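Long-range contacts in putative phosphohistidine phosphatase SixA (Agrobacterium tumefaciens, PDB 2RFL), which probably acts as a phosphatase of the histidine phosphatase superfamily, perhaps removing the phosphoryl group from phosphohistidine: residues G144-Q150 with W161-L167; P8-L14 with V107-V113. All blocks are in the same frame, centred on the assembly; numbering follows the deposited sequence.

Interaction 1 of 2, residues G144-Q150 with W161-L167; sequences GLAVLDQ and WRLIDFL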
loop_
_atom_site.group_PDB
_atom_site.type_symbol
_atom_site.label_atom_id
_atom_site.label_comp_id
_atom_site.label_asym_id
_atom_site.label_seq_id
_atom_site.Cartn_x
_atom_site.Cartn_y
_atom_site.Cartn_z
ATOM N N GLY A 144 -4.415 -0.357 -5.674
ATOM C CA GLY A 144 -4.194 1.087 -5.865
ATOM C C GLY A 144 -2.933 1.511 -5.123
ATOM O O GLY A 144 -2.717 1.129 -3.982
ATOM N N LEU A 145 -2.070 2.262 -5.784
ATOM C CA LEU A 145 -0.806 2.718 -5.178
ATOM C C LEU A 145 -0.640 4.246 -5.152
ATOM O O LEU A 145 -0.410 4.882 -6.182
ATOM C CB LEU A 145 0.382 2.089 -5.886
ATOM C CG LEU A 145 1.806 2.567 -5.611
ATOM C CD1 LEU A 145 2.300 1.960 -4.280
ATOM C CD2 LEU A 145 2.746 2.210 -6.805
ATOM N N ALA A 146 -0.724 4.808 -3.948
ATOM C CA ALA A 146 -0.431 6.186 -3.690
ATOM C C ALA A 146 1.072 6.316 -3.491
ATOM O O ALA A 146 1.691 5.505 -2.788
ATOM C CB ALA A 146 -1.127 6.581 -2.482
ATOM N N VAL A 147 1.654 7.311 -4.155
ATOM C CA VAL A 147 3.074 7.691 -4.031
ATOM C C VAL A 147 3.144 9.099 -3.419
ATOM O O VAL A 147 2.682 10.070 -4.023
ATOM C CB VAL A 147 3.821 7.704 -5.407
ATOM C CG1 VAL A 147 5.321 7.935 -5.233
ATOM C CG2 VAL A 147 3.571 6.409 -6.175
ATOM N N LEU A 148 3.722 9.191 -2.227
ATOM C CA LEU A 148 3.710 10.420 -1.465
ATOM C C LEU A 148 5.101 10.922 -1.124
ATOM O O LEU A 148 5.986 10.140 -0.846
ATOM C CB LEU A 148 2.876 10.249 -0.205
ATOM C CG LEU A 148 1.432 9.879 -0.488
ATOM C CD1 LEU A 148 1.052 8.557 0.192
ATOM C CD2 LEU A 148 0.591 10.975 -0.014
ATOM N N ASP A 149 5.267 12.238 -1.166
ATOM C CA ASP A 149 6.522 12.900 -0.817
ATOM C C ASP A 149 6.259 14.026 0.159
ATOM O O ASP A 149 5.131 14.568 0.239
ATOM C CB ASP A 149 7.243 13.475 -2.060
ATOM C CG ASP A 149 8.104 12.441 -2.798
ATOM O OD1 ASP A 149 9.050 11.876 -2.213
ATOM O OD2 ASP A 149 7.848 12.205 -3.995
ATOM N N GLN A 150 7.320 14.349 0.905
ATOM C CA GLN A 150 7.408 15.543 1.749
ATOM C C GLN A 150 7.641 16.828 0.937
ATOM O O GLN A 150 6.721 17.433 0.397
ATOM C CB GLN A 150 8.578 15.390 2.719
ATOM C CG GLN A 150 8.475 14.206 3.644
ATOM C CD GLN A 150 9.594 14.172 4.661
ATOM O OE1 GLN A 150 10.106 15.213 5.089
ATOM N NE2 GLN A 150 9.956 12.980 5.079
ATOM N N TRP A 161 2.788 16.165 3.897
ATOM C CA TRP A 161 2.801 15.129 2.827
ATOM C C TRP A 161 2.109 15.592 1.526
ATOM O O TRP A 161 0.989 16.094 1.557
ATOM C CB TRP A 161 2.189 13.786 3.290
ATOM C CG TRP A 161 2.977 13.037 4.329
ATOM C CD1 TRP A 161 2.610 12.798 5.624
ATOM C CD2 TRP A 161 4.265 12.415 4.168
ATOM N NE1 TRP A 161 3.573 12.080 6.282
ATOM C CE2 TRP A 161 4.609 11.833 5.415
ATOM C CE3 TRP A 161 5.174 12.314 3.105
ATOM C CZ2 TRP A 161 5.822 11.152 5.619
ATOM C CZ3 TRP A 161 6.384 11.607 3.313
ATOM C CH2 TRP A 161 6.694 11.057 4.552
ATOM N N ARG A 162 2.767 15.424 0.388
ATOM C CA ARG A 162 2.113 15.740 -0.910
ATOM C C ARG A 162 1.882 14.459 -1.726
ATOM O O ARG A 162 2.802 13.648 -1.874
ATOM C CB ARG A 162 2.957 16.713 -1.742
ATOM C CG ARG A 162 3.677 17.837 -1.004
ATOM C CD ARG A 162 2.736 18.831 -0.342
ATOM N NE ARG A 162 1.630 19.199 -1.217
ATOM C CZ ARG A 162 1.692 20.162 -2.127
ATOM N NH1 ARG A 162 0.647 20.425 -2.890
ATOM N NH2 ARG A 162 2.805 20.854 -2.269
ATOM N N LEU A 163 0.681 14.257 -2.257
ATOM C CA LEU A 163 0.506 13.138 -3.199
ATOM C C LEU A 163 1.078 13.532 -4.538
ATOM O O LEU A 163 0.818 14.641 -5.016
ATOM C CB LEU A 163 -0.960 12.723 -3.353
ATOM C CG LEU A 163 -1.178 11.589 -4.346
ATOM C CD1 LEU A 163 -1.160 10.202 -3.701
ATOM C CD2 LEU A 163 -2.485 11.820 -5.075
ATOM N N ILE A 164 1.803 12.612 -5.167
ATOM C CA ILE A 164 2.751 12.923 -6.266
ATOM C C ILE A 164 2.425 12.083 -7.522
ATOM O O ILE A 164 2.820 12.452 -8.683
ATOM C CB ILE A 164 4.216 12.662 -5.742
ATOM C CG1 ILE A 164 4.716 13.824 -4.894
ATOM C CG2 ILE A 164 5.234 12.209 -6.818
ATOM C CD1 ILE A 164 5.291 14.971 -5.616
ATOM N N ASP A 165 1.733 10.959 -7.264
ATOM C CA ASP A 165 1.234 10.001 -8.260
ATOM C C ASP A 165 0.262 8.978 -7.620
ATOM O O ASP A 165 0.360 8.653 -6.445
ATOM C CB ASP A 165 2.413 9.270 -8.929
ATOM C CG ASP A 165 2.071 8.711 -10.326
ATOM O OD1 ASP A 165 0.893 8.816 -10.771
ATOM O OD2 ASP A 165 2.989 8.169 -10.992
ATOM N N PHE A 166 -0.680 8.470 -8.408
ATOM C CA PHE A 166 -1.532 7.368 -7.990
ATOM C C PHE A 166 -1.717 6.345 -9.115
ATOM O O PHE A 166 -2.004 6.730 -10.254
ATOM C CB PHE A 166 -2.891 7.884 -7.515
ATOM C CG PHE A 166 -3.606 6.947 -6.581
ATOM C CD1 PHE A 166 -4.263 5.811 -7.062
ATOM C CD2 PHE A 166 -3.630 7.193 -5.215
ATOM C CE1 PHE A 166 -4.932 4.938 -6.191
ATOM C CE2 PHE A 166 -4.292 6.323 -4.336
ATOM C CZ PHE A 166 -4.941 5.192 -4.833
ATOM N N LEU A 167 -1.552 5.053 -8.798
ATOM C CA LEU A 167 -1.827 3.977 -9.753
ATOM C C LEU A 167 -3.085 3.165 -9.440
ATOM O O LEU A 167 -3.256 2.683 -8.334
ATOM C CB LEU A 167 -0.600 3.063 -9.948
ATOM C CG LEU A 167 0.681 3.746 -10.465
ATOM C CD1 LEU A 167 1.918 2.852 -10.449
ATOM C CD2 LEU A 167 0.495 4.412 -11.874
#

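Interaction 2 of 2, residues P8-L14 with V107-V113; sequences PTRVYLL and VQSVMLV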
loop_
_atom_site.group_PDB
_atom_site.type_symbol
_atom_site.label_atom_id
_atom_site.label_comp_id
_atom_site.label_asym_id
_atom_site.label_seq_id
_atom_site.Cartn_x
_atom_site.Cartn_y
_atom_site.Cartn_z
ATOM N N PRO A 8 10.823 8.532 6.915
ATOM C CA PRO A 8 10.818 8.416 5.435
ATOM C C PRO A 8 10.599 9.700 4.629
ATOM O O PRO A 8 9.926 10.616 5.075
ATOM C CB PRO A 8 9.665 7.410 5.162
ATOM C CG PRO A 8 9.521 6.634 6.514
ATOM C CD PRO A 8 9.717 7.744 7.505
ATOM N N THR A 9 11.154 9.737 3.429
ATOM C CA THR A 9 10.918 10.855 2.522
ATOM C C THR A 9 9.943 10.483 1.382
ATOM O O THR A 9 9.411 11.348 0.693
ATOM C CB THR A 9 12.264 11.531 2.086
ATOM O OG1 THR A 9 12.864 10.875 0.969
ATOM C CG2 THR A 9 13.234 11.498 3.217
ATOM N N ARG A 10 9.700 9.184 1.222
ATOM C CA ARG A 10 8.687 8.676 0.291
ATOM C C ARG A 10 7.854 7.555 0.913
ATOM O O ARG A 10 8.413 6.567 1.397
ATOM C CB ARG A 10 9.301 8.182 -1.032
ATOM C CG ARG A 10 8.225 7.795 -2.072
ATOM C CD ARG A 10 8.698 7.888 -3.509
ATOM N NE ARG A 10 8.833 9.266 -3.966
ATOM C CZ ARG A 10 9.070 9.609 -5.227
ATOM N NH1 ARG A 10 9.176 8.671 -6.154
ATOM N NH2 ARG A 10 9.178 10.881 -5.567
ATOM N N VAL A 11 6.531 7.736 0.869
ATOM C CA VAL A 11 5.530 6.767 1.322
ATOM C C VAL A 11 4.748 6.162 0.155
ATOM O O VAL A 11 4.089 6.860 -0.605
ATOM C CB VAL A 11 4.503 7.412 2.294
ATOM C CG1 VAL A 11 3.254 6.562 2.471
ATOM C CG2 VAL A 11 5.120 7.631 3.642
ATOM N N TYR A 12 4.807 4.849 0.042
ATOM C CA TYR A 12 3.930 4.131 -0.871
ATOM C C TYR A 12 2.835 3.466 -0.070
ATOM O O TYR A 12 3.114 2.830 0.977
ATOM C CB TYR A 12 4.696 3.076 -1.645
ATOM C CG TYR A 12 5.910 3.579 -2.425
ATOM C CD1 TYR A 12 7.205 3.359 -1.945
ATOM C CD2 TYR A 12 5.753 4.228 -3.685
ATOM C CE1 TYR A 12 8.318 3.800 -2.675
ATOM C CE2 TYR A 12 6.859 4.660 -4.426
ATOM C CZ TYR A 12 8.135 4.448 -3.912
ATOM O OH TYR A 12 9.237 4.870 -4.630
ATOM N N LEU A 13 1.604 3.642 -0.555
ATOM C CA LEU A 13 0.393 3.051 0.012
ATOM C C LEU A 13 -0.363 2.178 -0.972
ATOM O O LEU A 13 -1.031 2.695 -1.905
ATOM C CB LEU A 13 -0.578 4.155 0.461
ATOM C CG LEU A 13 -0.229 5.226 1.480
ATOM C CD1 LEU A 13 -1.434 6.119 1.591
ATOM C CD2 LEU A 13 0.065 4.596 2.786
ATOM N N LEU A 14 -0.307 0.872 -0.706
ATOM C CA LEU A 14 -0.785 -0.190 -1.581
ATOM C C LEU A 14 -1.944 -0.979 -0.956
ATOM O O LEU A 14 -1.808 -1.657 0.075
ATOM C CB LEU A 14 0.382 -1.159 -1.974
ATOM C CG LEU A 14 0.066 -2.405 -2.853
ATOM C CD1 LEU A 14 -0.538 -2.061 -4.236
ATOM C CD2 LEU A 14 1.254 -3.375 -3.035
ATOM N N VAL A 107 14.918 4.878 7.229
ATOM C CA VAL A 107 14.642 4.171 5.985
ATOM C C VAL A 107 14.075 5.228 5.055
ATOM O O VAL A 107 13.082 5.886 5.401
ATOM C CB VAL A 107 13.549 3.091 6.157
ATOM C CG1 VAL A 107 13.484 2.169 4.942
ATOM C CG2 VAL A 107 13.748 2.297 7.419
ATOM N N GLN A 108 14.693 5.391 3.887
ATOM C CA GLN A 108 14.381 6.497 2.993
ATOM C C GLN A 108 12.989 6.414 2.382
ATOM O O GLN A 108 12.283 7.409 2.363
ATOM C CB GLN A 108 15.419 6.606 1.889
ATOM C CG GLN A 108 15.182 7.766 0.952
ATOM C CD GLN A 108 16.031 7.697 -0.301
ATOM O OE1 GLN A 108 17.259 7.886 -0.258
ATOM N NE2 GLN A 108 15.378 7.421 -1.430
ATOM N N SER A 109 12.635 5.237 1.858
ATOM C CA SER A 109 11.300 4.977 1.307
ATOM C C SER A 109 10.633 3.711 1.821
ATOM O O SER A 109 11.234 2.650 1.919
ATOM C CB SER A 109 11.247 5.049 -0.239
ATOM O OG SER A 109 12.272 4.324 -0.868
ATOM N N VAL A 110 9.354 3.838 2.127
ATOM C CA VAL A 110 8.639 2.750 2.752
ATOM C C VAL A 110 7.242 2.561 2.169
ATOM O O VAL A 110 6.527 3.514 1.868
ATOM C CB VAL A 110 8.644 2.874 4.314
ATOM C CG1 VAL A 110 8.314 4.272 4.708
ATOM C CG2 VAL A 110 7.647 1.915 4.964
HETATM N N MSE A 111 6.890 1.295 2.021
HETATM C CA MSE A 111 5.648 0.900 1.433
HETATM C C MSE A 111 4.858 0.054 2.407
HETATM O O MSE A 111 5.361 -0.936 2.955
HETATM C CB MSE A 111 5.876 0.100 0.168
HETATM C CG MSE A 111 4.608 -0.504 -0.337
HETATM SE SE MSE A 111 4.702 -1.008 -2.160
HETATM C CE MSE A 111 5.088 -2.960 -2.019
ATOM N N LEU A 112 3.607 0.437 2.592
ATOM C CA LEU A 112 2.713 -0.343 3.401
ATOM C C LEU A 112 1.781 -1.161 2.522
ATOM O O LEU A 112 1.266 -0.650 1.548
ATOM C CB LEU A 112 1.930 0.560 4.374
ATOM C CG LEU A 112 2.708 1.418 5.380
ATOM C CD1 LEU A 112 1.684 1.779 6.392
ATOM C CD2 LEU A 112 3.949 0.782 6.127
ATOM N N VAL A 113 1.560 -2.427 2.879
ATOM C CA VAL A 113 0.594 -3.309 2.181
ATOM C C VAL A 113 -0.478 -3.841 3.172
ATOM O O VAL A 113 -0.269 -4.789 3.918
ATOM C CB VAL A 113 1.313 -4.489 1.426
ATOM C CG1 VAL A 113 0.319 -5.399 0.622
ATOM C CG2 VAL A 113 2.410 -3.962 0.529
#

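Interaction 1 of 2, residues G144-Q150 with W161-L167
Leu145 and Leu167 exchange backbone bonds at one end of this antiparallel pair. Leu145 N reaches Leu167 O at 2.8 Å, Leu167 N donates in return to Leu145 O, and the two side chains lie alongside each other with Leu145 CD2 3.8 Å from Leu167 CD1. Val147 N then donates to Asp165 O at 3.0 Å. The carbonyl of Val147 serves two donors: Ile164 N lies 2.9 Å from Val147 O, nearly in line with its C=O bond, and Asp165 N adds a weak bond. This is a classic beta bulge, here placed where 162-167, the outermost strand on this side of the mixed sheet in an alpha-beta-alpha sandwich, pairs with 145-149. Beyond it, Asp149 N donates to Arg162 O at 2.9 Å. Ile164 CG1 packs against the Asp149 carboxylate, 3.6 Å from Asp149 OD2. The carboxylates find polar partners elsewhere: Asp149 OD2 pairs with Arg10 in a salt bridge modelled doubtfully short, and Asp165 OD2 is hydrogen-bonded to Tyr53. On the other face of the sheet, Phe166 has CG anti to its N (chi1 -157°), which lays one ring face over Leu145 O and Ala146 N and brings its CE2 to 3.7 Å from Ala146 CB.

Interaction 2 of 2, residues P8-L14 with V107-V113
Tyr12 and Met111, a selenomethionine, sit side by side in parallel strands, and their CB atoms come within 3.7 Å of each other. From there the side chains part at about a right angle. The tyrosine has CG beside its own N (chi1 -55°), which carries the ring back alongside Ser109, whereas the Met111 chain leans toward the end of the strand and bends at its last torsion to bring CE 4.0 Å from Leu14 CD2. That same Leu14 CD2 also rests 3.8 Å from Val113 CG2, the two side chains pointing the same way. Holding these pairs in register is a regular parallel pattern in which Tyr12 uses both its backbone polar atoms on strand 109-113, straddling Met111: its N donates to Val110 O at 2.8 Å, and its O accepts from Leu112 N at 2.9 Å. Arg10 O and Leu14 N continue the pattern with Val110 N and Leu112 O. Near the start, Thr9 N reaches Gln108 O at 2.8 Å, with Arg10 N a weak second donor to the same oxygen. In the second shell, Asp56 OD2 accepts from Ser109 N. The two strands form the middle of the sheet, flanked by strands 57-60 and 145-149, and helix 64-77 covers the face bearing Leu14, Met111 and Val113 through Thr69, Thr70 and Trp73.

Overall arrangement
Interactions 1 and 2 illustrate how one sheet is assembled from pairings of opposite sense: 10-15 with 109-114 is parallel, 145-149 with 162-167 antiparallel. Their centres lie 10 Å apart, and the join is direct because strands 10-15 and 145-149 are neighbours. Leu148 N probably hydrogen-bonds Val11 O at 2.9 Å, and the Arg10 and Asp149 pair is the charged tie between the two contacts. Backbone bonding between Gly144 and Arg15 extends the seam to the end of strand 10-15. There the strand leads into the Arg-His pair characteristic of histidine phosphatases, so both contacts probably lie in the sheet that carries the active site at this end.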